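Chromosome partition protein Smc (PDB 3KTA) binds and hydrolyses ATP through an ABC-type head domain, shows adenylate kinase activity, and is probably required for chromosome condensation and partitioning. Local coordinates at residues Pro2-Ser14 with Tyr79-Phe93. Numbering follows the deposited sequence.
Sequences PYIEKLELKGFKS and YAEVAIYFNNEDRGF. With AP5 (bis(adenosine)-5'-pentaphosphate), chain E.
Lys6 and Tyr85 pair where strands 3-10 and 80-87 run antiparallel in the N-terminal part of the ABC ATPase head. Backbone hydrogen bonds run from Tyr3-Asn87 to Lys10-Glu81, shifted by one residue at a classic beta bulge where Glu5 and Lys6 both face Tyr85: Glu5 N donates to Tyr85 O (2.7 Å), and Tyr85 N to Lys6 O. Tyr3, Lys6, Glu8, Lys10, Glu81, Tyr85 and Asn87 share one face with Ala83. Lys6 CG sits between the backbone N and the carbonyl carbon (chi1 66°), which lays the extended chain over the Tyr85 ring, CE 3.7 Å from the centroid and NZ in a cation-pi contact. NZ also forms a salt bridge with Glu8 OE2 (3.2 Å), while Tyr85 OH donates to Glu8 OE1 (2.9 Å) from above the carboxylate plane. A phenylalanine in place of Tyr85 would probably leave Glu8 OE1 without its hydroxyl donor and the carboxylate freer to turn. The Asn87 amide stacks nearly flat on the Tyr3 ring, planes 8° apart, and its ND2 reaches Glu5 OE2 (3.2 Å). On the other face Ile4 CG1 meets Phe86 CE2 (3.6 Å), and Leu7 CD2 lies against Ile84 CG1 and Val82 CG1. Val82 CG2 sits over Phe12, beside helix 39-49, which follows the P-loop. Apolar packing thus holds the strands on one side of the sheet, a Lys6-Tyr85-Glu8 network on the other.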
loop_
_atom_site.group_PDB
_atom_site.type_symbol
_atom_site.label_atom_id
_atom_site.label_comp_id
_atom_site.label_asym_id
_atom_site.label_seq_id
_atom_site.Cartn_x
_atom_site.Cartn_y
_atom_site.Cartn_z
ATOM N N PRO A 2 -14.189 3.223 -4.825
ATOM C CA PRO A 2 -13.541 3.557 -6.105
ATOM C C PRO A 2 -12.259 2.756 -6.296
ATOM O O PRO A 2 -11.830 2.070 -5.373
ATOM C CB PRO A 2 -13.209 5.048 -5.957
ATOM C CG PRO A 2 -14.026 5.533 -4.776
ATOM C CD PRO A 2 -14.143 4.345 -3.873
ATOM N N TYR A 3 -11.664 2.831 -7.477
ATOM C CA TYR A 3 -10.358 2.195 -7.680
ATOM C C TYR A 3 -9.592 2.952 -8.731
ATOM O O TYR A 3 -10.166 3.724 -9.505
ATOM C CB TYR A 3 -10.492 0.722 -8.069
ATOM C CG TYR A 3 -11.270 0.435 -9.325
ATOM C CD1 TYR A 3 -12.645 0.201 -9.272
ATOM C CD2 TYR A 3 -10.639 0.368 -10.560
ATOM C CE1 TYR A 3 -13.367 -0.083 -10.423
ATOM C CE2 TYR A 3 -11.361 0.077 -11.720
ATOM C CZ TYR A 3 -12.721 -0.141 -11.632
ATOM O OH TYR A 3 -13.420 -0.428 -12.784
ATOM N N ILE A 4 -8.285 2.723 -8.754
ATOM C CA ILE A 4 -7.402 3.426 -9.666
ATOM C C ILE A 4 -7.403 2.782 -11.052
ATOM O O ILE A 4 -7.097 1.601 -11.202
ATOM C CB ILE A 4 -5.963 3.466 -9.120
ATOM C CG1 ILE A 4 -5.936 4.059 -7.710
ATOM C CG2 ILE A 4 -5.038 4.249 -10.085
ATOM C CD1 ILE A 4 -4.561 3.908 -7.016
ATOM N N GLU A 5 -7.786 3.550 -12.064
ATOM C CA GLU A 5 -7.741 3.035 -13.429
ATOM C C GLU A 5 -6.335 3.171 -13.994
ATOM O O GLU A 5 -5.795 2.234 -14.589
ATOM C CB GLU A 5 -8.797 3.741 -14.296
ATOM C CG GLU A 5 -10.191 3.400 -13.812
ATOM C CD GLU A 5 -11.285 3.792 -14.765
ATOM O OE1 GLU A 5 -11.286 4.964 -15.205
ATOM O OE2 GLU A 5 -12.151 2.925 -15.046
ATOM N N LYS A 6 -5.723 4.326 -13.767
ATOM C CA LYS A 6 -4.375 4.571 -14.269
ATOM C C LYS A 6 -3.745 5.795 -13.624
ATOM O O LYS A 6 -4.442 6.643 -13.044
ATOM C CB LYS A 6 -4.383 4.759 -15.794
ATOM C CG LYS A 6 -5.138 6.020 -16.258
ATOM C CD LYS A 6 -5.070 6.161 -17.772
ATOM C CE LYS A 6 -5.817 7.422 -18.215
ATOM N NZ LYS A 6 -5.770 7.614 -19.698
ATOM N N LEU A 7 -2.418 5.872 -13.744
ATOM C CA LEU A 7 -1.641 7.076 -13.475
ATOM C C LEU A 7 -1.049 7.617 -14.773
ATOM O O LEU A 7 -0.749 6.861 -15.703
ATOM C CB LEU A 7 -0.458 6.776 -12.555
ATOM C CG LEU A 7 -0.747 6.381 -11.119
ATOM C CD1 LEU A 7 0.496 5.766 -10.504
ATOM C CD2 LEU A 7 -1.198 7.606 -10.310
ATOM N N GLU A 8 -0.872 8.927 -14.821
ATOM C CA GLU A 8 -0.100 9.580 -15.876
ATOM C C GLU A 8 0.997 10.406 -15.213
ATOM O O GLU A 8 0.708 11.292 -14.408
ATOM C CB GLU A 8 -1.007 10.462 -16.744
ATOM C CG GLU A 8 -1.884 9.650 -17.674
ATOM C CD GLU A 8 -2.867 10.485 -18.461
ATOM O OE1 GLU A 8 -2.984 11.695 -18.183
ATOM O OE2 GLU A 8 -3.543 9.905 -19.331
ATOM N N LEU A 9 2.253 10.083 -15.529
ATOM C CA LEU A 9 3.410 10.765 -14.955
ATOM C C LEU A 9 4.101 11.598 -16.026
ATOM O O LEU A 9 4.405 11.088 -17.097
ATOM C CB LEU A 9 4.432 9.747 -14.440
ATOM C CG LEU A 9 4.177 9.100 -13.075
ATOM C CD1 LEU A 9 2.866 8.361 -13.035
ATOM C CD2 LEU A 9 5.344 8.144 -12.736
ATOM N N LYS A 10 4.377 12.857 -15.715
ATOM C CA LYS A 10 5.186 13.691 -16.595
ATOM C C LYS A 10 6.244 14.441 -15.792
ATOM O O LYS A 10 5.922 15.250 -14.914
ATOM C CB LYS A 10 4.306 14.680 -17.370
ATOM C CG LYS A 10 5.126 15.589 -18.299
ATOM C CD LYS A 10 4.280 16.633 -19.002
ATOM C CE LYS A 10 5.183 17.586 -19.771
ATOM N NZ LYS A 10 4.428 18.686 -20.426
ATOM N N GLY A 11 7.517 14.159 -16.073
ATOM C CA GLY A 11 8.605 14.822 -15.381
ATOM C C GLY A 11 8.714 14.400 -13.930
ATOM O O GLY A 11 9.263 15.125 -13.089
ATOM N N PHE A 12 8.199 13.207 -13.629
ATOM C CA PHE A 12 8.145 12.751 -12.251
ATOM C C PHE A 12 9.233 11.727 -11.925
ATOM O O PHE A 12 9.263 10.647 -12.512
ATOM C CB PHE A 12 6.767 12.165 -11.920
ATOM C CG PHE A 12 6.613 11.817 -10.476
ATOM C CD1 PHE A 12 6.238 12.778 -9.560
ATOM C CD2 PHE A 12 6.909 10.533 -10.015
ATOM C CE1 PHE A 12 6.135 12.483 -8.222
ATOM C CE2 PHE A 12 6.808 10.225 -8.671
ATOM C CZ PHE A 12 6.409 11.192 -7.771
ATOM N N LYS A 13 10.100 12.092 -10.984
ATOM C CA LYS A 13 11.255 11.285 -10.582
ATOM C C LYS A 13 11.962 10.651 -11.780
ATOM O O LYS A 13 12.358 11.359 -12.702
ATOM C CB LYS A 13 10.860 10.275 -9.493
ATOM C CG LYS A 13 10.284 10.961 -8.253
ATOM C CD LYS A 13 10.070 10.012 -7.076
ATOM C CE LYS A 13 11.381 9.709 -6.395
ATOM N NZ LYS A 13 11.220 9.093 -5.047
ATOM N N SER A 14 12.151 9.335 -11.782
ATOM C CA SER A 14 12.922 8.701 -12.854
ATOM C C SER A 14 12.194 8.514 -14.201
ATOM O O SER A 14 12.755 7.932 -15.138
ATOM C CB SER A 14 13.422 7.334 -12.379
ATOM O OG SER A 14 12.317 6.505 -12.030
ATOM N N TYR A 79 8.721 20.986 -14.535
ATOM C CA TYR A 79 7.964 20.687 -13.321
ATOM C C TYR A 79 7.697 19.187 -13.309
ATOM O O TYR A 79 7.982 18.508 -14.285
ATOM C CB TYR A 79 6.630 21.418 -13.334
ATOM C CG TYR A 79 5.888 21.214 -14.622
ATOM C CD1 TYR A 79 5.877 22.196 -15.599
ATOM C CD2 TYR A 79 5.221 20.024 -14.881
ATOM C CE1 TYR A 79 5.207 22.011 -16.779
ATOM C CE2 TYR A 79 4.554 19.828 -16.057
ATOM C CZ TYR A 79 4.548 20.826 -17.008
ATOM O OH TYR A 79 3.889 20.626 -18.191
ATOM N N ALA A 80 7.133 18.693 -12.215
ATOM C CA ALA A 80 6.687 17.299 -12.140
ATOM C C ALA A 80 5.168 17.275 -12.028
ATOM O O ALA A 80 4.584 18.035 -11.263
ATOM C CB ALA A 80 7.322 16.603 -10.949
ATOM N N GLU A 81 4.531 16.395 -12.787
ATOM C CA GLU A 81 3.082 16.283 -12.731
ATOM C C GLU A 81 2.603 14.833 -12.680
ATOM O O GLU A 81 3.102 13.978 -13.404
ATOM C CB GLU A 81 2.470 16.980 -13.937
ATOM C CG GLU A 81 0.961 16.855 -14.034
ATOM C CD GLU A 81 0.415 17.662 -15.191
ATOM O OE1 GLU A 81 0.410 18.905 -15.091
ATOM O OE2 GLU A 81 -0.000 17.053 -16.194
ATOM N N VAL A 82 1.619 14.573 -11.827
ATOM C CA VAL A 82 0.968 13.270 -11.794
ATOM C C VAL A 82 -0.534 13.471 -11.897
ATOM O O VAL A 82 -1.094 14.351 -11.231
ATOM C CB VAL A 82 1.297 12.511 -10.493
ATOM C CG1 VAL A 82 0.584 11.151 -10.454
ATOM C CG2 VAL A 82 2.812 12.312 -10.381
ATOM N N ALA A 83 -1.167 12.674 -12.752
ATOM C CA ALA A 83 -2.620 12.596 -12.788
ATOM C C ALA A 83 -3.047 11.193 -12.388
ATOM O O ALA A 83 -2.462 10.203 -12.835
ATOM C CB ALA A 83 -3.148 12.937 -14.172
ATOM N N ILE A 84 -4.064 11.105 -11.537
ATOM C CA ILE A 84 -4.596 9.818 -11.133
ATOM C C ILE A 84 -6.071 9.732 -11.550
ATOM O O ILE A 84 -6.842 10.682 -11.348
ATOM C CB ILE A 84 -4.384 9.571 -9.613
ATOM C CG1 ILE A 84 -4.776 8.132 -9.243
ATOM C CG2 ILE A 84 -5.152 10.618 -8.758
ATOM C CD1 ILE A 84 -4.332 7.732 -7.832
ATOM N N TYR A 85 -6.438 8.629 -12.189
ATOM C CA TYR A 85 -7.803 8.442 -12.703
ATOM C C TYR A 85 -8.513 7.381 -11.861
ATOM O O TYR A 85 -8.111 6.205 -11.858
ATOM C CB TYR A 85 -7.758 8.022 -14.181
ATOM C CG TYR A 85 -7.227 9.105 -15.098
ATOM C CD1 TYR A 85 -5.891 9.477 -15.066
ATOM C CD2 TYR A 85 -8.068 9.771 -15.970
ATOM C CE1 TYR A 85 -5.395 10.482 -15.893
ATOM C CE2 TYR A 85 -7.585 10.780 -16.801
ATOM C CZ TYR A 85 -6.251 11.130 -16.755
ATOM O OH TYR A 85 -5.765 12.129 -17.583
ATOM N N PHE A 86 -9.548 7.790 -11.128
ATOM C CA PHE A 86 -10.323 6.845 -10.333
ATOM C C PHE A 86 -11.610 6.460 -11.039
ATOM O O PHE A 86 -12.352 7.324 -11.523
ATOM C CB PHE A 86 -10.706 7.445 -8.986
ATOM C CG PHE A 86 -9.592 7.492 -7.995
ATOM C CD1 PHE A 86 -8.863 8.665 -7.807
ATOM C CD2 PHE A 86 -9.286 6.374 -7.227
ATOM C CE1 PHE A 86 -7.834 8.721 -6.872
ATOM C CE2 PHE A 86 -8.262 6.426 -6.285
ATOM C CZ PHE A 86 -7.538 7.589 -6.117
ATOM N N ASN A 87 -11.909 5.171 -11.055
ATOM C CA ASN A 87 -13.270 4.755 -11.351
ATOM C C ASN A 87 -14.164 5.039 -10.138
ATOM O O ASN A 87 -13.858 4.625 -9.021
ATOM C CB ASN A 87 -13.307 3.274 -11.722
ATOM C CG ASN A 87 -14.687 2.823 -12.128
ATOM O OD1 ASN A 87 -15.604 2.828 -11.319
ATOM N ND2 ASN A 87 -14.836 2.426 -13.387
ATOM N N ASN A 88 -15.252 5.779 -10.364
ATOM C CA ASN A 88 -16.168 6.188 -9.296
ATOM C C ASN A 88 -17.586 5.738 -9.604
ATOM O O ASN A 88 -18.556 6.367 -9.165
ATOM C CB ASN A 88 -16.148 7.715 -9.096
ATOM C CG ASN A 88 -16.870 8.158 -7.829
ATOM O OD1 ASN A 88 -16.680 7.588 -6.755
ATOM N ND2 ASN A 88 -17.705 9.192 -7.952
ATOM N N GLU A 89 -17.724 4.651 -10.350
ATOM C CA GLU A 89 -19.069 4.126 -10.583
ATOM C C GLU A 89 -19.787 3.795 -9.268
ATOM O O GLU A 89 -21.027 3.845 -9.197
ATOM C CB GLU A 89 -19.012 2.903 -11.478
ATOM C CG GLU A 89 -18.606 3.199 -12.891
ATOM C CD GLU A 89 -18.496 1.939 -13.712
ATOM O OE1 GLU A 89 -19.403 1.092 -13.609
ATOM O OE2 GLU A 89 -17.502 1.791 -14.449
ATOM N N ASP A 90 -19.021 3.463 -8.228
ATOM C CA ASP A 90 -19.599 3.121 -6.923
ATOM C C ASP A 90 -19.976 4.340 -6.081
ATOM O O ASP A 90 -20.524 4.207 -4.993
ATOM C CB ASP A 90 -18.675 2.185 -6.131
ATOM C CG ASP A 90 -17.348 2.841 -5.715
ATOM O OD1 ASP A 90 -17.073 4.016 -6.054
ATOM O OD2 ASP A 90 -16.558 2.150 -5.036
ATOM N N ARG A 91 -19.688 5.525 -6.610
ATOM C CA ARG A 91 -19.960 6.785 -5.920
ATOM C C ARG A 91 -19.319 6.857 -4.534
ATOM O O ARG A 91 -19.848 7.485 -3.615
ATOM C CB ARG A 91 -21.470 7.082 -5.878
ATOM C CG ARG A 91 -22.049 7.332 -7.274
ATOM C CD ARG A 91 -21.394 8.556 -7.905
ATOM N NE ARG A 91 -22.050 9.007 -9.130
ATOM C CZ ARG A 91 -21.788 8.553 -10.355
ATOM N NH1 ARG A 91 -20.869 7.613 -10.556
ATOM N NH2 ARG A 91 -22.450 9.048 -11.396
ATOM N N GLY A 92 -18.152 6.229 -4.398
ATOM C CA GLY A 92 -17.369 6.394 -3.193
ATOM C C GLY A 92 -16.977 7.850 -2.993
ATOM O O GLY A 92 -16.989 8.344 -1.868
ATOM N N PHE A 93 -16.605 8.531 -4.074
ATOM C CA PHE A 93 -16.369 9.972 -4.019
ATOM C C PHE A 93 -17.722 10.665 -4.069
ATOM O O PHE A 93 -18.596 10.275 -4.859
ATOM C CB PHE A 93 -15.554 10.464 -5.224
ATOM C CG PHE A 93 -14.105 10.074 -5.192
ATOM C CD1 PHE A 93 -13.669 8.931 -5.841
ATOM C CD2 PHE A 93 -13.179 10.865 -4.544
ATOM C CE1 PHE A 93 -12.329 8.572 -5.829
ATOM C CE2 PHE A 93 -11.838 10.510 -4.526
ATOM C CZ PHE A 93 -11.420 9.355 -5.158
HETATM P PA AP5 E . 18.954 1.580 -2.979
HETATM O O1A AP5 E . 20.191 1.119 -3.723
HETATM O O2A AP5 E . 18.989 3.053 -2.667
HETATM O O3A AP5 E . 17.597 1.320 -3.827
HETATM P PB AP5 E . 17.351 0.023 -4.711
HETATM O O1B AP5 E . 17.934 -1.196 -4.025
HETATM O O2B AP5 E . 17.781 0.211 -6.140
HETATM O O3B AP5 E . 15.752 0.136 -4.533
HETATM P PG AP5 E . 14.778 -0.795 -5.332
HETATM O O1G AP5 E . 15.502 -2.069 -5.723
HETATM O O2G AP5 E . 13.612 -1.035 -4.426
HETATM O O3G AP5 E . 14.522 0.047 -6.645
HETATM P PD AP5 E . 13.153 0.542 -7.278
HETATM O O1D AP5 E . 12.841 -0.269 -8.498
HETATM O O2D AP5 E . 12.036 0.644 -6.269
HETATM O O3D AP5 E . 13.647 1.998 -7.772
HETATM P PE AP5 E . 13.095 3.424 -7.245
HETATM O O1E AP5 E . 11.641 3.519 -7.644
HETATM O O2E AP5 E . 13.423 3.622 -5.809
HETATM O O5F AP5 E . 18.703 0.683 -1.666
HETATM C C5F AP5 E . 19.338 0.901 -0.419
HETATM C C4F AP5 E . 18.902 -0.129 0.625
HETATM O O4F AP5 E . 17.594 0.186 1.068
HETATM C C3F AP5 E . 18.823 -1.547 0.079
HETATM O O3F AP5 E . 18.924 -2.464 1.150
HETATM C C2F AP5 E . 17.407 -1.615 -0.449
HETATM O O2F AP5 E . 16.904 -2.934 -0.437
HETATM C C1F AP5 E . 16.646 -0.716 0.515
HETATM N N9A AP5 E . 15.644 0.117 -0.165
HETATM C C8A AP5 E . 15.555 0.386 -1.504
HETATM N N7A AP5 E . 14.511 1.220 -1.703
HETATM C C5A AP5 E . 13.930 1.482 -0.511
HETATM C C6A AP5 E . 12.833 2.252 -0.152
HETATM N N6A AP5 E . 12.055 2.800 -1.090
HETATM N N1A AP5 E . 12.475 2.322 1.172
HETATM C C2A AP5 E . 13.198 1.642 2.135
HETATM N N3A AP5 E . 14.285 0.873 1.778
HETATM C C4A AP5 E . 14.638 0.792 0.470
HETATM O O5J AP5 E . 13.936 4.367 -8.240
HETATM C C5J AP5 E . 15.262 4.753 -7.927
HETATM C C4J AP5 E . 15.783 5.535 -9.119
HETATM O O4J AP5 E . 14.991 6.709 -9.278
HETATM C C3J AP5 E . 17.227 5.995 -8.890
HETATM O O3J AP5 E . 17.979 5.725 -10.047
HETATM C C2J AP5 E . 17.064 7.484 -8.707
HETATM O O2J AP5 E . 18.229 8.214 -9.058
HETATM C C1J AP5 E . 15.859 7.777 -9.588
HETATM N N9B AP5 E . 15.306 9.096 -9.256
HETATM C C8B AP5 E . 14.711 9.527 -8.101
HETATM N N7B AP5 E . 14.380 10.831 -8.251
HETATM C C5B AP5 E . 14.768 11.222 -9.490
HETATM C C6B AP5 E . 14.693 12.431 -10.171
HETATM N N6B AP5 E . 14.261 13.523 -9.551
HETATM N N1B AP5 E . 15.192 12.498 -11.445
HETATM C C2B AP5 E . 15.768 11.411 -12.064
HETATM N N3B AP5 E . 15.840 10.214 -11.381
HETATM C C4B AP5 E . 15.351 10.141 -10.124
HETATM O O HOH W 1 0.417 13.889 -16.108
HETATM O O HOH W 2 -6.286 10.687 -19.984
#